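ABC transporter binding protein AcbH (Actinoplanes, PDB 3OO8) binds beta-D-galactopyranose, its exclusively preferred sugar, as the extracellular solute receptor of an ABC transporter. Local coordinates at residues I30-N35 with L85-A90; T104-V109 with Y133-Y138; K250-K255 with A269-K274. The protein carries 2 engineered substitutions. One frame throughout, in Å; residues are numbered along the deposited sequence.

How the interactions relate
Interactions 1 and 2 are buried and share one mixed beta sheet: 30-35 with 85-90 pairs two neighbouring parallel strands, and 104-109 with 133-138 packs a helix start on the entry to another strand. Their centres lie about 12 Å apart and they touch where Leu134 packs on Phe89 and Ala90. Interaction 3, 250-255 with 269-274, is partly buried and stands about 38 Å from interaction 2, centre to centre, across the middle of the chain. The chemistry follows the setting: backbone bonds with an aromatic-aliphatic face in interaction 1, almost pure apolar packing and a water in interaction 2, and a carboxylate stacked on a tyrosine, with a lysine salt bridge, in interaction 3.

Interaction 1: I30-N35 with L85-A90; sequences ITFGSN and LATWFA
Leu85 lays its CB over the centre of the Phe32 ring, 3.6 Å from the centroid and almost on the ring normal. This is a CH-pi contact between side chains on the same face of the sheet. Leu85 CD1 reaches on to Ile30 CD1 at 3.7 Å. At the ring's edge, near its plane, lies Thr87 N.

The backbone ladder runs beside this apolar row. Gly33 N gives a bond to Leu85 O (2.9 Å, 168°), and Thr87 N returns one to Gly33 O (2.9 Å). The bond from Leu85 N to Thr31 O is weak. Past the last rung the side chain of Thr87 takes over: its OG1, set between its own N and carbonyl carbon (chi1 50°), accepts Asn35 N at 3.0 Å and gives a weak bond to Gly33 O. The C-terminal end of strand 30-34 is thus tied to its neighbour.

The amide of Asn35 lies against Thr87. Asn35 ND2 donates to Gln71 OE1 and, at 3.0 Å, to a water that in turn donates to Trp88 O. Gln71 and His67, which also touches Asn35, are both seen to bind beta-D-galactose, so Asn35 is a second-shell neighbour of that site. Farther out, Phe45 meets the Phe32 ring edge-to-face, and helix 312-322 covers Ile30 and Leu85.

Strand 30-34 stands between 60-64 and 85-89, with 301-304 antiparallel beyond, the strand order typical of the class 2 solute-binding protein fold.

Interaction 2: T104-V109 with Y133-Y138; sequences TPIDDV and YLVPLY
The turn into helix 107-113 packs against the start of strand 134-147, with Pro105 and Ile106 meeting Tyr133 and Val135 beside the sheet that this strand shares with 301-304. Ile106, the N-cap residue, makes the apolar contacts with the strand's first residues. Its CG1 sits between its backbone N and carbonyl carbon (chi1 51°), and the chain then runs out straight, which carries CD1 against the strand. There Ile106 CD1 touches Tyr133 C and Leu134 C, each at 3.8 Å, and ends against Val135 CG2 at 3.8 Å. Val109, one turn on, brings CG1 to the same methyl of Val135 at 4.1 Å, so Val135 CG2 receives both residues. Leu319 of helix 312-322 touches Ile106 and Val135 as well.

Tyr133 turns its CB away from this group, yet its ring comes back alongside Pro105. Tyr133 CE1 lies 3.6 Å from Pro105 CA and 3.8 Å from Pro105 CB, the two side chains pointing the same way, while Thr104 O approaches CD1. The phenol hydroxyl bonds to Asp129 OD2. With the ring and hydroxyl gone, as in an alanine at this place, Pro105 would probably lose its packing partner and Asp129 OD2 would be left without its mate.

No hydrogen bond passes directly between the segments. A water stands 2.9 Å from Thr104 O and 2.8 Å from Tyr133 O, but it has further acceptors nearby and need not donate to both at once. Direct hydrogen bonds are made to the residues just before 133-138: Asp107 takes Tyr132 N and His131 ND1 on its two carboxylate oxygens, and Ile106 and Tyr132 are joined through their backbones. The chemistry here implies that the segments are held mainly by apolar packing, with the direct hydrogen bonds made to neighbouring residues.

Interaction 3: K250-K255 with A269-K274; sequences KALENK and ANYSAK
Glu253 lies flat on the ring of Tyr271, and this is the tight part of the contact. Glu253 CG stands 3.7 Å from the ring centroid, almost on the ring normal, a CH-pi contact made by the aliphatic part of an acid, while Glu253 CB reaches Tyr271 CE1 at 3.6 Å. The side chain leaves with CG anti to the backbone N (chi1 -168°) and stays extended, sliding past the tyrosine in the opposite direction until its carboxylate is stacked nearly parallel to the ring, the planes 12° apart. There Glu253 OE2 accepts Ser272 N in a straight bond (3.0 Å, 172°), met from above the carboxylate plane, and also takes Asn275 ND2. At the far end of the ring, Tyr271 OH nestles against Leu252 CG at 3.3 Å and bonds to Asn147 ND2 of strand 134-147. The helix stops just beyond Glu253 in a Schellman motif, with Lys255 in its positive-phi position.

The other side is looser and more open to solvent. Lys250, partly exposed, bends at its second torsion so that NZ forms a salt bridge within 250-255 to Glu253 OE1 at 2.7 Å, on the syn side but well out of the carboxylate plane. From there NZ makes no more than a weak bond to Asn270 O. A water completes this edge, donating to Glu253 OE1 at 2.8 Å and to Asn270 OD1, which puts it between the helix and the end of 264-270, the helix that also carries the galactose-binding Gln266.

Glu253 thus spends both its oxygens, one on the lysine and a water, the other on the backbone N-H of Ser272 and the side-chain amide of Asn275, in the loop after helix 264-270. Such surroundings are likely to favour the charged carboxylate and to fix its rotation, keeping the acid flat on the tyrosine.

Interaction 1: I30-N35 with L85-A90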
loop_
_atom_site.group_PDB
_atom_site.type_symbol
_atom_site.label_atom_id
_atom_site.label_comp_id
_atom_site.label_asym_id
_atom_site.label_seq_id
_atom_site.Cartn_x
_atom_site.Cartn_y
_atom_site.Cartn_z
ATOM N N ILE A 30 -20.997 19.594 -9.385
ATOM C CA ILE A 30 -20.262 18.482 -9.993
ATOM C C ILE A 30 -20.836 17.131 -9.596
ATOM O O ILE A 30 -21.529 17.027 -8.599
ATOM C CB ILE A 30 -18.749 18.544 -9.660
ATOM C CG1 ILE A 30 -18.482 18.284 -8.177
ATOM C CG2 ILE A 30 -18.169 19.885 -10.078
ATOM C CD1 ILE A 30 -17.029 17.835 -7.850
ATOM N N THR A 31 -20.547 16.093 -10.381
ATOM C CA THR A 31 -20.824 14.739 -9.947
ATOM C C THR A 31 -19.518 14.068 -9.531
ATOM O O THR A 31 -18.437 14.431 -9.993
ATOM C CB THR A 31 -21.519 13.924 -11.049
ATOM O OG1 THR A 31 -20.750 13.994 -12.259
ATOM C CG2 THR A 31 -22.932 14.498 -11.283
ATOM N N PHE A 32 -19.640 13.070 -8.661
ATOM C CA PHE A 32 -18.464 12.420 -8.109
ATOM C C PHE A 32 -18.682 10.921 -8.144
ATOM O O PHE A 32 -19.587 10.402 -7.499
ATOM C CB PHE A 32 -18.244 12.850 -6.645
ATOM C CG PHE A 32 -16.801 12.941 -6.264
ATOM C CD1 PHE A 32 -16.310 14.083 -5.662
ATOM C CD2 PHE A 32 -15.943 11.857 -6.472
ATOM C CE1 PHE A 32 -14.967 14.184 -5.315
ATOM C CE2 PHE A 32 -14.588 11.948 -6.112
ATOM C CZ PHE A 32 -14.104 13.140 -5.549
ATOM N N GLY A 33 -17.845 10.220 -8.901
ATOM C CA GLY A 33 -17.924 8.765 -8.963
ATOM C C GLY A 33 -17.181 8.207 -7.779
ATOM O O GLY A 33 -15.980 8.463 -7.626
ATOM N N SER A 34 -17.890 7.465 -6.930
ATOM C CA SER A 34 -17.314 6.952 -5.710
ATOM C C SER A 34 -17.420 5.445 -5.517
ATOM O O SER A 34 -18.505 4.878 -5.604
ATOM C CB SER A 34 -17.943 7.666 -4.503
ATOM O OG SER A 34 -17.523 7.077 -3.281
ATOM N N ASN A 35 -16.289 4.816 -5.226
ATOM C CA ASN A 35 -16.221 3.399 -4.890
ATOM C C ASN A 35 -16.317 3.175 -3.382
ATOM O O ASN A 35 -16.094 2.060 -2.891
ATOM C CB ASN A 35 -14.948 2.789 -5.503
ATOM C CG ASN A 35 -13.666 3.361 -4.878
ATOM O OD1 ASN A 35 -13.739 4.054 -3.874
ATOM N ND2 ASN A 35 -12.495 3.019 -5.435
ATOM N N LEU A 85 -15.329 14.052 -11.167
ATOM C CA LEU A 85 -14.221 13.551 -10.372
ATOM C C LEU A 85 -14.523 12.100 -10.052
ATOM O O LEU A 85 -15.671 11.685 -10.092
ATOM C CB LEU A 85 -14.158 14.300 -9.021
ATOM C CG LEU A 85 -13.684 15.740 -9.176
ATOM C CD1 LEU A 85 -13.630 16.499 -7.854
ATOM C CD2 LEU A 85 -12.283 15.742 -9.836
ATOM N N ALA A 86 -13.485 11.332 -9.740
ATOM C CA ALA A 86 -13.683 9.960 -9.289
ATOM C C ALA A 86 -12.655 9.461 -8.275
ATOM O O ALA A 86 -11.542 9.925 -8.206
ATOM C CB ALA A 86 -13.741 9.005 -10.520
ATOM N N THR A 87 -13.059 8.515 -7.458
ATOM C CA THR A 87 -12.139 7.849 -6.588
ATOM C C THR A 87 -11.211 6.903 -7.337
ATOM O O THR A 87 -11.663 6.130 -8.173
ATOM C CB THR A 87 -12.927 6.942 -5.644
ATOM O OG1 THR A 87 -13.848 6.124 -6.391
ATOM C CG2 THR A 87 -13.717 7.798 -4.636
ATOM N N TRP A 88 -9.921 6.942 -7.025
ATOM C CA TRP A 88 -9.023 5.939 -7.593
ATOM C C TRP A 88 -7.840 5.771 -6.635
ATOM O O TRP A 88 -7.959 6.044 -5.449
ATOM C CB TRP A 88 -8.595 6.290 -9.046
ATOM C CG TRP A 88 -8.031 5.082 -9.752
ATOM C CD1 TRP A 88 -6.762 4.926 -10.254
ATOM C CD2 TRP A 88 -8.707 3.838 -9.980
ATOM N NE1 TRP A 88 -6.617 3.661 -10.770
ATOM C CE2 TRP A 88 -7.784 2.969 -10.611
ATOM C CE3 TRP A 88 -9.991 3.364 -9.695
ATOM C CZ2 TRP A 88 -8.113 1.647 -10.954
ATOM C CZ3 TRP A 88 -10.326 2.037 -10.073
ATOM C CH2 TRP A 88 -9.380 1.215 -10.683
ATOM N N PHE A 89 -6.683 5.359 -7.137
ATOM C CA PHE A 89 -5.529 5.169 -6.242
ATOM C C PHE A 89 -4.254 5.128 -7.078
ATOM O O PHE A 89 -4.296 4.907 -8.299
ATOM C CB PHE A 89 -5.708 3.859 -5.457
ATOM C CG PHE A 89 -6.160 2.698 -6.312
ATOM C CD1 PHE A 89 -5.245 1.923 -7.040
ATOM C CD2 PHE A 89 -7.504 2.368 -6.374
ATOM C CE1 PHE A 89 -5.672 0.842 -7.807
ATOM C CE2 PHE A 89 -7.932 1.309 -7.150
ATOM C CZ PHE A 89 -7.033 0.555 -7.871
ATOM N N ALA A 90 -3.125 5.352 -6.418
ATOM C CA ALA A 90 -1.834 5.343 -7.085
ATOM C C ALA A 90 -1.503 3.965 -7.673
ATOM O O ALA A 90 -2.012 2.923 -7.221
ATOM C CB ALA A 90 -0.721 5.832 -6.112
HETATM O O HOH W 1 -10.034 4.280 -4.213
#

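Interaction 2: T104-V109 with Y133-Y138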
loop_
_atom_site.group_PDB
_atom_site.type_symbol
_atom_site.label_atom_id
_atom_site.label_comp_id
_atom_site.label_asym_id
_atom_site.label_seq_id
_atom_site.Cartn_x
_atom_site.Cartn_y
_atom_site.Cartn_z
ATOM N N THR A 104 -7.500 14.145 -17.038
ATOM C CA THR A 104 -7.088 15.534 -17.164
ATOM C C THR A 104 -5.929 15.793 -16.217
ATOM O O THR A 104 -6.013 15.448 -15.038
ATOM C CB THR A 104 -8.283 16.452 -16.820
ATOM O OG1 THR A 104 -9.256 16.315 -17.859
ATOM C CG2 THR A 104 -7.861 17.909 -16.763
ATOM N N PRO A 105 -4.814 16.350 -16.713
ATOM C CA PRO A 105 -3.736 16.687 -15.802
ATOM C C PRO A 105 -4.140 17.832 -14.858
ATOM O O PRO A 105 -4.967 18.706 -15.224
ATOM C CB PRO A 105 -2.595 17.099 -16.736
ATOM C CG PRO A 105 -3.278 17.636 -17.915
ATOM C CD PRO A 105 -4.537 16.829 -18.091
ATOM N N ILE A 106 -3.596 17.807 -13.643
ATOM C CA ILE A 106 -3.968 18.770 -12.618
ATOM C C ILE A 106 -2.765 19.490 -12.019
ATOM O O ILE A 106 -2.677 19.737 -10.806
ATOM C CB ILE A 106 -4.855 18.108 -11.532
ATOM C CG1 ILE A 106 -4.177 16.835 -11.040
ATOM C CG2 ILE A 106 -6.212 17.714 -12.125
ATOM C CD1 ILE A 106 -4.807 16.318 -9.752
ATOM N N ASP A 107 -1.862 19.923 -12.909
ATOM C CA ASP A 107 -0.688 20.638 -12.460
ATOM C C ASP A 107 -1.143 21.923 -11.779
ATOM O O ASP A 107 -0.472 22.403 -10.875
ATOM C CB ASP A 107 0.249 20.976 -13.633
ATOM C CG ASP A 107 0.832 19.745 -14.298
ATOM O OD1 ASP A 107 0.913 18.694 -13.639
ATOM O OD2 ASP A 107 1.256 19.832 -15.466
ATOM N N ASP A 108 -2.238 22.510 -12.272
ATOM C CA ASP A 108 -2.782 23.720 -11.680
ATOM C C ASP A 108 -3.265 23.554 -10.234
ATOM O O ASP A 108 -2.968 24.377 -9.372
ATOM C CB ASP A 108 -3.818 24.411 -12.587
ATOM C CG ASP A 108 -4.944 23.499 -13.041
ATOM O OD1 ASP A 108 -5.020 22.287 -12.682
ATOM O OD2 ASP A 108 -5.817 24.018 -13.767
ATOM N N VAL A 109 -3.966 22.456 -9.962
ATOM C CA VAL A 109 -4.338 22.104 -8.598
ATOM C C VAL A 109 -3.087 21.991 -7.739
ATOM O O VAL A 109 -3.041 22.505 -6.624
ATOM C CB VAL A 109 -5.072 20.740 -8.578
ATOM C CG1 VAL A 109 -5.285 20.244 -7.129
ATOM C CG2 VAL A 109 -6.424 20.867 -9.315
ATOM N N TYR A 133 -1.813 13.770 -11.895
ATOM C CA TYR A 133 -3.125 13.231 -12.261
ATOM C C TYR A 133 -3.979 12.850 -11.047
ATOM O O TYR A 133 -5.188 12.661 -11.168
ATOM C CB TYR A 133 -2.995 12.031 -13.229
ATOM C CG TYR A 133 -2.449 12.439 -14.581
ATOM C CD1 TYR A 133 -3.297 12.953 -15.533
ATOM C CD2 TYR A 133 -1.086 12.279 -14.873
ATOM C CE1 TYR A 133 -2.814 13.333 -16.794
ATOM C CE2 TYR A 133 -0.595 12.660 -16.116
ATOM C CZ TYR A 133 -1.470 13.176 -17.053
ATOM O OH TYR A 133 -0.987 13.530 -18.302
ATOM N N LEU A 134 -3.327 12.722 -9.894
ATOM C CA LEU A 134 -4.007 12.275 -8.682
ATOM C C LEU A 134 -3.876 13.305 -7.566
ATOM O O LEU A 134 -2.818 13.937 -7.421
ATOM C CB LEU A 134 -3.345 10.978 -8.187
ATOM C CG LEU A 134 -4.005 10.224 -6.997
ATOM C CD1 LEU A 134 -5.067 9.250 -7.505
ATOM C CD2 LEU A 134 -2.978 9.513 -6.109
ATOM N N VAL A 135 -4.920 13.411 -6.727
ATOM C CA VAL A 135 -4.751 14.062 -5.415
ATOM C C VAL A 135 -4.889 12.968 -4.366
ATOM O O VAL A 135 -5.959 12.366 -4.289
ATOM C CB VAL A 135 -5.811 15.096 -5.083
ATOM C CG1 VAL A 135 -5.559 15.594 -3.644
ATOM C CG2 VAL A 135 -5.716 16.275 -6.045
ATOM N N PRO A 136 -3.824 12.705 -3.607
ATOM C CA PRO A 136 -3.958 11.585 -2.647
ATOM C C PRO A 136 -4.630 12.033 -1.364
ATOM O O PRO A 136 -4.642 13.235 -1.056
ATOM C CB PRO A 136 -2.490 11.232 -2.360
ATOM C CG PRO A 136 -1.756 12.488 -2.479
ATOM C CD PRO A 136 -2.461 13.278 -3.571
ATOM N N LEU A 137 -5.153 11.070 -0.605
ATOM C CA LEU A 137 -5.863 11.380 0.646
ATOM C C LEU A 137 -5.235 10.682 1.844
ATOM O O LEU A 137 -4.955 11.339 2.849
ATOM C CB LEU A 137 -7.364 11.017 0.544
ATOM C CG LEU A 137 -8.200 11.643 1.673
ATOM C CD1 LEU A 137 -8.229 13.176 1.578
ATOM C CD2 LEU A 137 -9.616 11.047 1.608
ATOM N N TYR A 138 -5.008 9.363 1.765
ATOM C CA TYR A 138 -4.491 8.607 2.911
ATOM C C TYR A 138 -3.787 7.336 2.423
ATOM O O TYR A 138 -3.977 6.896 1.287
ATOM C CB TYR A 138 -5.611 8.190 3.905
ATOM C CG TYR A 138 -6.715 7.422 3.207
ATOM C CD1 TYR A 138 -6.543 6.065 2.888
ATOM C CD2 TYR A 138 -7.874 8.076 2.765
ATOM C CE1 TYR A 138 -7.522 5.358 2.148
ATOM C CE2 TYR A 138 -8.834 7.398 2.000
ATOM C CZ TYR A 138 -8.652 6.053 1.712
ATOM O OH TYR A 138 -9.609 5.416 0.968
HETATM O O HOH W 2 -6.826 13.244 -13.310
#

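Interaction 3: K250-K255 with A269-K274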
loop_
_atom_site.group_PDB
_atom_site.type_symbol
_atom_site.label_atom_id
_atom_site.label_comp_id
_atom_site.label_asym_id
_atom_site.label_seq_id
_atom_site.Cartn_x
_atom_site.Cartn_y
_atom_site.Cartn_z
ATOM N N LYS A 250 -3.555 -13.878 14.975
ATOM C CA LYS A 250 -3.974 -14.367 16.305
ATOM C C LYS A 250 -2.790 -15.023 17.003
ATOM O O LYS A 250 -2.647 -14.905 18.222
ATOM C CB LYS A 250 -5.176 -15.314 16.220
ATOM C CG LYS A 250 -6.548 -14.618 16.194
ATOM C CD LYS A 250 -6.799 -13.670 17.405
ATOM C CE LYS A 250 -8.170 -12.955 17.325
ATOM N NZ LYS A 250 -8.255 -11.624 18.073
ATOM N N ALA A 251 -1.919 -15.692 16.247
ATOM C CA ALA A 251 -0.714 -16.279 16.842
ATOM C C ALA A 251 0.180 -15.211 17.478
ATOM O O ALA A 251 0.714 -15.408 18.579
ATOM C CB ALA A 251 0.071 -17.129 15.835
ATOM N N LEU A 252 0.358 -14.079 16.782
ATOM C CA LEU A 252 1.121 -12.967 17.330
ATOM C C LEU A 252 0.414 -12.425 18.583
ATOM O O LEU A 252 1.039 -12.260 19.638
ATOM C CB LEU A 252 1.240 -11.833 16.284
ATOM C CG LEU A 252 1.925 -10.570 16.823
ATOM C CD1 LEU A 252 3.403 -10.865 17.122
ATOM C CD2 LEU A 252 1.785 -9.395 15.813
ATOM N N GLU A 253 -0.896 -12.196 18.471
ATOM C CA GLU A 253 -1.682 -11.639 19.561
ATOM C C GLU A 253 -1.643 -12.526 20.809
ATOM O O GLU A 253 -1.589 -12.022 21.941
ATOM C CB GLU A 253 -3.123 -11.416 19.132
ATOM C CG GLU A 253 -3.901 -10.578 20.115
ATOM C CD GLU A 253 -5.350 -10.323 19.735
ATOM O OE1 GLU A 253 -5.820 -10.675 18.626
ATOM O OE2 GLU A 253 -6.026 -9.711 20.567
ATOM N N ASN A 254 -1.667 -13.831 20.578
ATOM C CA ASN A 254 -1.647 -14.834 21.667
ATOM C C ASN A 254 -0.226 -15.117 22.152
ATOM O O ASN A 254 0.009 -16.023 22.956
ATOM C CB ASN A 254 -2.346 -16.127 21.212
ATOM C CG ASN A 254 -3.866 -16.001 21.187
ATOM O OD1 ASN A 254 -4.446 -15.231 21.950
ATOM N ND2 ASN A 254 -4.516 -16.758 20.315
ATOM N N LYS A 255 0.732 -14.335 21.652
ATOM C CA LYS A 255 2.134 -14.471 22.017
ATOM C C LYS A 255 2.806 -15.803 21.647
ATOM O O LYS A 255 3.803 -16.194 22.243
ATOM C CB LYS A 255 2.380 -14.053 23.468
ATOM C CG LYS A 255 1.818 -12.704 23.845
ATOM C CD LYS A 255 2.119 -12.436 25.305
ATOM C CE LYS A 255 1.384 -11.216 25.798
ATOM N NZ LYS A 255 1.738 -10.960 27.223
ATOM N N ALA A 269 -5.867 -4.147 13.055
ATOM C CA ALA A 269 -7.326 -4.220 13.032
ATOM C C ALA A 269 -7.798 -5.516 13.672
ATOM O O ALA A 269 -8.888 -5.558 14.254
ATOM C CB ALA A 269 -7.860 -4.101 11.609
ATOM N N ASN A 270 -6.990 -6.563 13.562
ATOM C CA ASN A 270 -7.392 -7.895 14.056
ATOM C C ASN A 270 -7.282 -8.023 15.563
ATOM O O ASN A 270 -7.922 -8.906 16.158
ATOM C CB ASN A 270 -6.557 -8.999 13.409
ATOM C CG ASN A 270 -7.261 -10.354 13.424
ATOM O OD1 ASN A 270 -6.833 -11.288 14.113
ATOM N ND2 ASN A 270 -8.357 -10.452 12.689
ATOM N N TYR A 271 -6.447 -7.179 16.170
ATOM C CA TYR A 271 -6.223 -7.243 17.621
ATOM C C TYR A 271 -7.500 -6.860 18.372
ATOM O O TYR A 271 -8.289 -6.021 17.925
ATOM C CB TYR A 271 -5.090 -6.308 18.061
ATOM C CG TYR A 271 -3.742 -6.970 18.232
ATOM C CD1 TYR A 271 -3.227 -7.829 17.261
ATOM C CD2 TYR A 271 -2.988 -6.743 19.370
ATOM C CE1 TYR A 271 -2.004 -8.460 17.434
ATOM C CE2 TYR A 271 -1.756 -7.349 19.546
ATOM C CZ TYR A 271 -1.259 -8.186 18.576
ATOM O OH TYR A 271 -0.043 -8.791 18.742
ATOM N N SER A 272 -7.694 -7.487 19.529
ATOM C CA SER A 272 -8.768 -7.066 20.421
ATOM C C SER A 272 -8.436 -5.674 20.994
ATOM O O SER A 272 -7.271 -5.299 21.095
ATOM C CB SER A 272 -8.877 -8.075 21.561
ATOM O OG SER A 272 -7.861 -7.851 22.530
ATOM N N ALA A 273 -9.455 -4.912 21.383
ATOM C CA ALA A 273 -9.250 -3.608 22.011
ATOM C C ALA A 273 -8.367 -3.693 23.264
ATOM O O ALA A 273 -7.575 -2.791 23.521
ATOM C CB ALA A 273 -10.592 -2.920 22.315
ATOM N N LYS A 274 -8.488 -4.783 24.032
ATOM C CA LYS A 274 -7.679 -4.973 25.237
ATOM C C LYS A 274 -6.191 -5.222 24.958
ATOM O O LYS A 274 -5.339 -4.918 25.801
ATOM C CB LYS A 274 -8.222 -6.141 26.082
ATOM C CG LYS A 274 -9.418 -5.793 26.966
ATOM C CD LYS A 274 -8.979 -5.028 28.222
ATOM C CE LYS A 274 -10.201 -4.581 29.030
ATOM N NZ LYS A 274 -11.219 -5.684 29.133
HETATM O O HOH W 3 -4.771 -10.709 16.034
#